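Local coordinates for geranyltranstransferase (Legionella pneumophila subsp. pneumophila, PDB 3LOM), which probably makes farnesyl diphosphate, and perhaps geranylgeranyl diphosphate, by magnesium-dependent condensation of isoprenoid diphosphates, at residues A214-Y218 with S280-F284. Sequence-based numbering, arbitrary orientation.
Sequences ALRTY and SLRLF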
# COMPACT_ATOMS: atom_id res chain seq x y z
N ALA A 214 -28.19 0.29 8.95
CA ALA A 214 -28.25 -0.87 9.85
C ALA A 214 -26.92 -1.62 9.91
O ALA A 214 -26.54 -2.13 10.97
CB ALA A 214 -29.38 -1.81 9.44
N LEU A 215 -26.22 -1.69 8.78
CA LEU A 215 -24.90 -2.33 8.73
C LEU A 215 -23.87 -1.45 9.44
O LEU A 215 -23.15 -1.92 10.33
CB LEU A 215 -24.48 -2.63 7.29
CG LEU A 215 -25.25 -3.74 6.54
CD1 LEU A 215 -24.76 -3.84 5.11
CD2 LEU A 215 -25.13 -5.10 7.23
N ARG A 216 -23.86 -0.17 9.05
CA ARG A 216 -23.00 0.86 9.64
C ARG A 216 -23.06 0.94 11.17
O ARG A 216 -22.02 1.12 11.81
CB ARG A 216 -23.31 2.23 9.01
CG ARG A 216 -22.75 2.37 7.61
CD ARG A 216 -23.44 3.44 6.80
NE ARG A 216 -22.88 3.51 5.45
CZ ARG A 216 -23.32 4.30 4.47
NH1 ARG A 216 -24.36 5.11 4.67
NH2 ARG A 216 -22.73 4.28 3.29
N THR A 217 -24.25 0.78 11.73
CA THR A 217 -24.43 0.76 13.19
C THR A 217 -23.82 -0.51 13.79
O THR A 217 -23.07 -0.43 14.77
CB THR A 217 -25.92 0.91 13.58
OG1 THR A 217 -26.44 2.11 13.00
CG2 THR A 217 -26.09 0.98 15.10
N TYR A 218 -24.12 -1.68 13.20
CA TYR A 218 -23.50 -2.93 13.63
C TYR A 218 -21.97 -2.81 13.60
O TYR A 218 -21.31 -3.11 14.59
CB TYR A 218 -23.97 -4.14 12.79
CG TYR A 218 -23.37 -5.45 13.25
CD1 TYR A 218 -23.88 -6.13 14.36
CD2 TYR A 218 -22.27 -6.01 12.59
CE1 TYR A 218 -23.32 -7.33 14.79
CE2 TYR A 218 -21.70 -7.21 13.02
CZ TYR A 218 -22.23 -7.86 14.11
OH TYR A 218 -21.67 -9.04 14.54
N SER A 280 -29.54 -4.07 15.78
CA SER A 280 -29.35 -3.39 14.50
C SER A 280 -29.69 -4.26 13.30
O SER A 280 -29.90 -3.75 12.19
CB SER A 280 -27.90 -2.89 14.40
OG SER A 280 -27.73 -2.02 13.29
N LEU A 281 -29.76 -5.57 13.51
CA LEU A 281 -29.93 -6.54 12.43
C LEU A 281 -31.36 -7.09 12.35
O LEU A 281 -31.65 -7.96 11.52
CB LEU A 281 -28.94 -7.70 12.61
CG LEU A 281 -27.51 -7.32 12.99
CD1 LEU A 281 -26.90 -8.41 13.85
CD2 LEU A 281 -26.65 -7.01 11.77
N ARG A 282 -32.24 -6.57 13.19
CA ARG A 282 -33.62 -7.04 13.29
C ARG A 282 -34.48 -6.68 12.07
O ARG A 282 -35.57 -7.22 11.90
CB ARG A 282 -34.27 -6.54 14.58
CG ARG A 282 -33.59 -7.05 15.84
CD ARG A 282 -34.17 -6.40 17.07
NE ARG A 282 -35.44 -6.98 17.47
CZ ARG A 282 -36.21 -6.51 18.45
NH1 ARG A 282 -35.84 -5.44 19.13
NH2 ARG A 282 -37.35 -7.12 18.74
N LEU A 283 -33.97 -5.77 11.24
CA LEU A 283 -34.55 -5.48 9.93
C LEU A 283 -34.45 -6.70 9.01
O LEU A 283 -35.34 -6.95 8.21
CB LEU A 283 -33.83 -4.28 9.30
CG LEU A 283 -34.64 -3.22 8.53
CD1 LEU A 283 -33.83 -1.94 8.39
CD2 LEU A 283 -35.12 -3.70 7.15
N PHE A 284 -33.35 -7.45 9.14
CA PHE A 284 -33.12 -8.65 8.34
C PHE A 284 -33.85 -9.86 8.92
O PHE A 284 -34.28 -10.75 8.17
CB PHE A 284 -31.62 -8.95 8.24
CG PHE A 284 -30.78 -7.77 7.80
CD1 PHE A 284 -30.65 -7.46 6.45
CD2 PHE A 284 -30.11 -6.99 8.74
CE1 PHE A 284 -29.88 -6.37 6.04
CE2 PHE A 284 -29.34 -5.90 8.34
CZ PHE A 284 -29.22 -5.59 6.99
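S280 and A214 meet where the loop that follows helix 263-279 passes beside helix 209-236. S280 OG donates a hydrogen bond of 2.6 Å to A214 O, reaching it in the plane of the carbonyl on a lone pair, with a C=O...OG angle of 127°. A214 O also takes the weak helical bond from Y218 N, at 3.3 Å; the serine hydroxyl, coming from the loop, is a second donor to this oxygen. Placing OG opposite the backbone N of S280 (chi1 -169°) directs it at the helix, where S280 OG also lies 3.5 Å from T217 CB. A small residue suits position 214: the alanine lets the loop backbone come close, with A214 CB 3.4 Å from S280 O. T217 OG1 hydrogen-bonds to S213 O in its own helix.

In the largely helical fold of the polyprenyl synthetases, this contact ties the turn between helices 263-279 and 289-303 to the side of helix 209-236. Beyond the serine the join is apolar. L281 brings both branches to the Y218 ring, L281 CD1 lying 3.8 Å from Y218 CD1 at an oblique approach. The tyrosine combines an aromatic surface for this leucine with a hydroxyl hydrogen-bonded to that of T295 on helix 289-303, whose L291 touches both side chains. On the L215 side, the F284 ring lies against the helix, met obliquely by L215 CD2 and A214 CB: F284 CZ is 4.1 Å from L215 CD2, the two side chains crossing at about a right angle, and F284 CE2 is 4.2 Å from A214 CB. L64 of helix 53-64 also touches this ring.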